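PDB 3KHY: propionate kinase from Francisella tularensis subsp. tularensis, which probably catalyses the reversible, magnesium-dependent transfer of a phosphoryl group from ATP to acetate, giving acetyl phosphate and ADP. Local coordinates for residues S2-V6 / I376-Q381; L27-L31 / V43-E47. One frame throughout, in Å; residues are numbered along the deposited sequence.

Both contacts belong to the same mixed sheet, the one containing strand 3-9, but they differ in place and chemistry. Contact 1 lays the C-terminal helix 372-382 against the middle of that sheet; it is buried and rests mainly on aliphatic groups, with the hydroxyl of Thr-380 bonded back into its own helix. Contact 2 joins strands 25-33 and 41-45 toward one end of the sheet, where main-chain hydrogen bonds do the work and one face is partly open to water. The centres of contacts 1 and 2 lie about 16 Å apart. Contact 2 is nested within the long loop that contact 1 closes, so one pairs near neighbours and the other brings the two chain ends together.

Contact 1: S2-V6 / I376-Q381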
ATOM      1  N   SER A   2      44.586   7.118  -3.951  1.00 67.96           N
ATOM      2  CA  SER A   2      43.935   7.527  -2.711  1.00 64.47           C
ATOM      3  C   SER A   2      42.801   6.574  -2.329  1.00 55.11           C
ATOM      4  O   SER A   2      42.257   5.861  -3.176  1.00 54.91           O
ATOM      5  CB  SER A   2      43.407   8.956  -2.829  1.00 64.80           C
ATOM      6  OG  SER A   2      42.388   9.037  -3.805  1.00 66.84           O
ATOM      7  N   GLU A   3      42.454   6.574  -1.046  1.00 36.89           N
ATOM      8  CA  GLU A   3      41.448   5.666  -0.523  1.00 31.77           C
ATOM      9  C   GLU A   3      40.420   6.387   0.347  1.00 29.37           C
ATOM     10  O   GLU A   3      40.723   7.394   0.984  1.00 29.98           O
ATOM     11  CB  GLU A   3      42.121   4.536   0.261  1.00 34.48           C
ATOM     12  CG  GLU A   3      43.052   3.675  -0.602  1.00 43.81           C
ATOM     13  CD  GLU A   3      43.892   2.701   0.211  1.00 55.93           C
ATOM     14  OE1 GLU A   3      43.587   2.494   1.404  1.00 57.48           O
ATOM     15  OE2 GLU A   3      44.861   2.141  -0.346  1.00 65.11           O
ATOM     16  N   ILE A   4      39.202   5.860   0.361  1.00 27.91           N
ATOM     17  CA  ILE A   4      38.122   6.401   1.176  1.00 24.44           C
ATOM     18  C   ILE A   4      37.711   5.341   2.191  1.00 26.38           C
ATOM     19  O   ILE A   4      37.558   4.158   1.846  1.00 23.43           O
ATOM     20  CB  ILE A   4      36.892   6.721   0.318  1.00 27.34           C
ATOM     21  CG1 ILE A   4      37.244   7.710  -0.796  1.00 33.71           C
ATOM     22  CG2 ILE A   4      35.763   7.258   1.188  1.00 19.27           C
ATOM     23  CD1 ILE A   4      37.140   9.153  -0.380  1.00 32.09           C
ATOM     24  N   LEU A   5      37.546   5.755   3.441  1.00 22.80           N
ATOM     25  CA  LEU A   5      37.073   4.856   4.478  1.00 23.03           C
ATOM     26  C   LEU A   5      35.565   4.997   4.535  1.00 19.94           C
ATOM     27  O   LEU A   5      35.061   6.087   4.763  1.00 22.27           O
ATOM     28  CB  LEU A   5      37.677   5.226   5.836  1.00 23.24           C
ATOM     29  CG  LEU A   5      37.199   4.360   6.998  1.00 27.63           C
ATOM     30  CD1 LEU A   5      37.546   2.900   6.738  1.00 25.74           C
ATOM     31  CD2 LEU A   5      37.796   4.835   8.311  1.00 32.93           C
ATOM     32  N   VAL A   6      34.846   3.900   4.322  1.00 18.05           N
ATOM     33  CA  VAL A   6      33.384   3.936   4.278  1.00 18.24           C
ATOM     34  C   VAL A   6      32.798   3.274   5.515  1.00 20.10           C
ATOM     35  O   VAL A   6      33.154   2.140   5.847  1.00 21.15           O
ATOM     36  CB  VAL A   6      32.848   3.243   3.008  1.00 20.10           C
ATOM     37  CG1 VAL A   6      31.318   3.234   3.000  1.00 16.64           C
ATOM     38  CG2 VAL A   6      33.373   3.942   1.776  1.00 19.76           C
ATOM     39  N   ILE A 376      29.036   5.100  -1.931  1.00 17.13           N
ATOM     40  CA  ILE A 376      29.339   6.045  -0.869  1.00 17.07           C
ATOM     41  C   ILE A 376      30.744   6.622  -1.074  1.00 21.40           C
ATOM     42  O   ILE A 376      30.961   7.817  -0.881  1.00 19.39           O
ATOM     43  CB  ILE A 376      29.219   5.387   0.508  1.00 18.81           C
ATOM     44  CG1 ILE A 376      27.742   5.189   0.872  1.00 14.20           C
ATOM     45  CG2 ILE A 376      29.906   6.226   1.572  1.00 21.42           C
ATOM     46  CD1 ILE A 376      27.554   4.337   2.131  1.00 19.68           C
ATOM     47  N   ALA A 377      31.692   5.778  -1.483  1.00 19.73           N
ATOM     48  CA  ALA A 377      33.060   6.238  -1.744  1.00 21.22           C
ATOM     49  C   ALA A 377      33.098   7.221  -2.909  1.00 23.77           C
ATOM     50  O   ALA A 377      33.828   8.212  -2.869  1.00 28.15           O
ATOM     51  CB  ALA A 377      33.990   5.065  -2.010  1.00 20.19           C
ATOM     52  N   GLN A 378      32.303   6.953  -3.944  1.00 20.06           N
ATOM     53  CA  GLN A 378      32.236   7.851  -5.099  1.00 22.04           C
ATOM     54  C   GLN A 378      31.579   9.185  -4.761  1.00 22.86           C
ATOM     55  O   GLN A 378      32.025  10.241  -5.220  1.00 23.85           O
ATOM     56  CB  GLN A 378      31.504   7.185  -6.263  1.00 24.68           C
ATOM     57  CG  GLN A 378      32.248   6.011  -6.875  1.00 34.41           C
ATOM     58  CD  GLN A 378      31.397   5.248  -7.867  1.00 37.67           C
ATOM     59  OE1 GLN A 378      30.174   5.395  -7.893  1.00 42.13           O
ATOM     60  NE2 GLN A 378      32.036   4.420  -8.682  1.00 35.54           N
ATOM     61  N   GLU A 379      30.502   9.135  -3.977  1.00 22.96           N
ATOM     62  CA  GLU A 379      29.831  10.352  -3.525  1.00 19.88           C
ATOM     63  C   GLU A 379      30.767  11.210  -2.687  1.00 24.56           C
ATOM     64  O   GLU A 379      30.751  12.441  -2.760  1.00 29.25           O
ATOM     65  CB  GLU A 379      28.603   9.987  -2.690  1.00 22.37           C
ATOM     66  CG  GLU A 379      27.470   9.437  -3.512  1.00 27.53           C
ATOM     67  CD  GLU A 379      26.789  10.533  -4.282  1.00 39.39           C
ATOM     68  OE1 GLU A 379      26.242  11.446  -3.627  1.00 40.57           O
ATOM     69  OE2 GLU A 379      26.819  10.497  -5.529  1.00 40.59           O
ATOM     70  N   THR A 380      31.573  10.543  -1.874  1.00 22.34           N
ATOM     71  CA  THR A 380      32.501  11.229  -0.979  1.00 22.11           C
ATOM     72  C   THR A 380      33.632  11.885  -1.775  1.00 27.49           C
ATOM     73  O   THR A 380      33.907  13.071  -1.612  1.00 32.33           O
ATOM     74  CB  THR A 380      33.070  10.251   0.069  1.00 25.29           C
ATOM     75  OG1 THR A 380      31.996   9.754   0.881  1.00 27.27           O
ATOM     76  CG2 THR A 380      34.111  10.945   0.960  1.00 25.45           C
ATOM     77  N   GLN A 381      34.263  11.109  -2.647  1.00 26.07           N
ATOM     78  CA  GLN A 381      35.307  11.612  -3.536  1.00 32.31           C
ATOM     79  C   GLN A 381      34.842  12.860  -4.298  1.00 35.37           C
ATOM     80  O   GLN A 381      35.596  13.821  -4.471  1.00 39.06           O
ATOM     81  CB  GLN A 381      35.707  10.519  -4.528  1.00 37.05           C
ATOM     82  CG  GLN A 381      36.669  10.972  -5.619  1.00 42.61           C
ATOM     83  CD  GLN A 381      38.061  11.231  -5.094  1.00 49.54           C
ATOM     84  OE1 GLN A 381      38.445  10.720  -4.041  1.00 51.46           O
ATOM     85  NE2 GLN A 381      38.833  12.024  -5.829  1.00 56.49           N
TER
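Ile-4 lays its two branches along the helical turn 377-381. CD1 is 3.8 Å from Thr-380 CG2, while a chi1 of -58° sets CG1 beside the backbone N and leaves CG2 anti to it, so that CG2 reaches the same threonine methyl and the CA of Ala-377. The side chains of Ile-4 and Thr-380 run alongside one another, pointing opposite ways. Two residues on, Val-6 straddles the start of the segment: its CG1 is 3.6 Å from Ile-376 CG2 and its CG2 lies 4.0 Å from Ala-377 CB. That methyl also meets Ile-4 CB at 4.1 Å, and the CA atoms of Ile-4 and Ala-377 approach to 5.8 Å. Thr-380 can offer its methyl to the strand because its hydroxyl turns back into the helix, where OG1 donates to Ile-376 O at 2.8 Å. The backbone N of Thr-380 reaches that oxygen from the opposite face of the carbonyl plane. At the margin, the buried Gln-381 OE1 has no hydrogen-bonding partner in the model. Segment 376-381 of helix 372-382 runs at 121° to strand 3-6 across one face of the sheet, touching Ile-19 of strand 14-20, Ala-81 of strand 79-86 and Val-138 of strand 137-141.

Contact 2: L27-L31 / V43-E47; sequences LVTGL and VFKAE
Thr-29 and Lys-45 form a hydrogen-bonded antiparallel pair, with side chains on the face that also carries Leu-31 and Val-43. Lys-45 N donates to Thr-29 O at 2.8 Å, nearly in line with the carbonyl bond (170°), and Thr-29 N returns a bond to Lys-45 O. In a second such pair, Val-43 N bonds Leu-31 O at 2.9 Å. Between them the strands draw close at the non-hydrogen-bonded pair Gly-30 and Phe-44, with Gly-30 CA only 3.1 Å from Val-43 O. Phe-44 points to the opposite, buried face, where its ring stacks on Phe-69 of helix 59-72. The Thr-29 face is looser and wetter. A chi1 of 65° places Thr-29 OG1 between the backbone N and the carbonyl carbon, 3.8 Å from Lys-45 CB, where it shares a water that donates to Lys-45 O; beyond CG the lysine chain is extended and its ammonium end projects clear of strand 27-31. Toward Ala-46 no bridge continues: Val-28 CA makes a CA-H...O contact with Lys-45 O at 3.4 Å, and Val-28 CG2 only loosely meets Ala-46 CB. This beta hairpin belongs to the mixed sheet of an actin-like ATPase fold; Leu-31 lies beside Lys-15, a predicted ATP-binding residue.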
ATOM      1  N   LEU A  27      39.590  -2.716  -0.866  1.00 26.33           N
ATOM      2  CA  LEU A  27      40.850  -3.273  -0.381  1.00 30.96           C
ATOM      3  C   LEU A  27      40.666  -4.084   0.899  1.00 27.38           C
ATOM      4  O   LEU A  27      41.270  -5.142   1.076  1.00 26.45           O
ATOM      5  CB  LEU A  27      41.872  -2.160  -0.134  1.00 39.05           C
ATOM      6  CG  LEU A  27      42.253  -1.278  -1.320  1.00 42.43           C
ATOM      7  CD1 LEU A  27      41.121  -0.338  -1.643  1.00 43.73           C
ATOM      8  CD2 LEU A  27      43.499  -0.490  -0.995  1.00 46.03           C
ATOM      9  N   VAL A  28      39.851  -3.559   1.804  1.00 20.80           N
ATOM     10  CA  VAL A  28      39.564  -4.232   3.063  1.00 19.48           C
ATOM     11  C   VAL A  28      38.109  -3.986   3.373  1.00 23.58           C
ATOM     12  O   VAL A  28      37.591  -2.908   3.076  1.00 24.33           O
ATOM     13  CB  VAL A  28      40.384  -3.639   4.243  1.00 30.40           C
ATOM     14  CG1 VAL A  28      40.175  -4.470   5.494  1.00 32.83           C
ATOM     15  CG2 VAL A  28      41.861  -3.555   3.899  1.00 33.85           C
ATOM     16  N   THR A  29      37.435  -4.976   3.943  1.00 23.00           N
ATOM     17  CA  THR A  29      36.118  -4.730   4.496  1.00 21.16           C
ATOM     18  C   THR A  29      36.105  -5.348   5.863  1.00 23.93           C
ATOM     19  O   THR A  29      36.962  -6.171   6.179  1.00 26.97           O
ATOM     20  CB  THR A  29      34.990  -5.368   3.675  1.00 27.58           C
ATOM     21  OG1 THR A  29      35.122  -6.787   3.719  1.00 26.83           O
ATOM     22  CG2 THR A  29      35.017  -4.883   2.215  1.00 28.27           C
ATOM     23  N   GLY A  30      35.134  -4.967   6.682  1.00 22.76           N
ATOM     24  CA  GLY A  30      35.101  -5.476   8.034  1.00 22.44           C
ATOM     25  C   GLY A  30      33.834  -5.143   8.774  1.00 26.73           C
ATOM     26  O   GLY A  30      32.965  -4.417   8.285  1.00 22.84           O
ATOM     27  N   LEU A  31      33.727  -5.683   9.976  1.00 25.26           N
ATOM     28  CA  LEU A  31      32.559  -5.438  10.792  1.00 27.33           C
ATOM     29  C   LEU A  31      32.895  -5.653  12.255  1.00 28.97           C
ATOM     30  O   LEU A  31      33.356  -6.733  12.635  1.00 27.05           O
ATOM     31  CB  LEU A  31      31.424  -6.368  10.381  1.00 28.99           C
ATOM     32  CG  LEU A  31      30.172  -6.250  11.248  1.00 33.19           C
ATOM     33  CD1 LEU A  31      29.461  -4.916  10.997  1.00 27.72           C
ATOM     34  CD2 LEU A  31      29.243  -7.420  10.978  1.00 39.08           C
ATOM     35  N   VAL A  43      35.820  -8.166  12.814  1.00 28.39           N
ATOM     36  CA  VAL A  43      36.274  -8.979  11.690  1.00 25.95           C
ATOM     37  C   VAL A  43      36.937  -8.092  10.644  1.00 27.00           C
ATOM     38  O   VAL A  43      36.424  -7.031  10.304  1.00 34.57           O
ATOM     39  CB  VAL A  43      35.120  -9.736  11.022  1.00 27.96           C
ATOM     40  CG1 VAL A  43      35.668 -10.674   9.951  1.00 29.57           C
ATOM     41  CG2 VAL A  43      34.317 -10.513  12.060  1.00 26.29           C
ATOM     42  N   PHE A  44      38.098  -8.517  10.165  1.00 22.90           N
ATOM     43  CA  PHE A  44      38.794  -7.821   9.101  1.00 21.31           C
ATOM     44  C   PHE A  44      38.953  -8.790   7.946  1.00 27.15           C
ATOM     45  O   PHE A  44      39.459  -9.907   8.126  1.00 28.22           O
ATOM     46  CB  PHE A  44      40.195  -7.408   9.550  1.00 20.73           C
ATOM     47  CG  PHE A  44      40.221  -6.373  10.642  1.00 27.75           C
ATOM     48  CD1 PHE A  44      40.250  -5.025  10.337  1.00 29.17           C
ATOM     49  CD2 PHE A  44      40.282  -6.754  11.975  1.00 31.32           C
ATOM     50  CE1 PHE A  44      40.302  -4.078  11.339  1.00 33.53           C
ATOM     51  CE2 PHE A  44      40.342  -5.809  12.979  1.00 32.43           C
ATOM     52  CZ  PHE A  44      40.350  -4.477  12.665  1.00 31.37           C
ATOM     53  N   LYS A  45      38.559  -8.364   6.758  1.00 30.54           N
ATOM     54  CA  LYS A  45      38.730  -9.187   5.568  1.00 31.56           C
ATOM     55  C   LYS A  45      39.548  -8.446   4.525  1.00 33.48           C
ATOM     56  O   LYS A  45      39.046  -7.536   3.863  1.00 27.19           O
ATOM     57  CB  LYS A  45      37.372  -9.586   4.992  1.00 25.92           C
ATOM     58  CG  LYS A  45      36.540 -10.469   5.914  1.00 30.16           C
ATOM     59  CD  LYS A  45      35.129 -10.664   5.359  1.00 42.93           C
ATOM     60  CE  LYS A  45      34.381 -11.744   6.129  1.00 50.08           C
ATOM     61  NZ  LYS A  45      32.985 -11.932   5.643  1.00 53.68           N
ATOM     62  N   ALA A  46      40.813  -8.827   4.390  1.00 30.28           N
ATOM     63  CA  ALA A  46      41.637  -8.312   3.305  1.00 32.02           C
ATOM     64  C   ALA A  46      41.948  -9.478   2.392  1.00 32.61           C
ATOM     65  O   ALA A  46      41.050 -10.015   1.753  1.00 35.15           O
ATOM     66  CB  ALA A  46      42.911  -7.694   3.838  1.00 33.62           C
ATOM     67  N   GLU A  47      43.214  -9.877   2.345  1.00 36.44           N
ATOM     68  CA  GLU A  47      43.595 -11.084   1.624  1.00 43.88           C
ATOM     69  C   GLU A  47      42.959 -12.301   2.289  1.00 34.98           C
ATOM     70  O   GLU A  47      42.455 -13.199   1.607  1.00 29.90           O
ATOM     71  CB  GLU A  47      45.114 -11.234   1.575  1.00 59.75           C
ATOM     72  CG  GLU A  47      45.730 -10.829   0.246  1.00 75.29           C
ATOM     73  CD  GLU A  47      45.286 -11.723  -0.902  1.00 84.00           C
ATOM     74  OE1 GLU A  47      44.840 -12.862  -0.637  1.00 85.54           O
ATOM     75  OE2 GLU A  47      45.386 -11.285  -2.070  1.00 86.01           O
TER
HETATM   76  O   HOH W   1      37.060  -7.844   1.742  1.00 41.66           O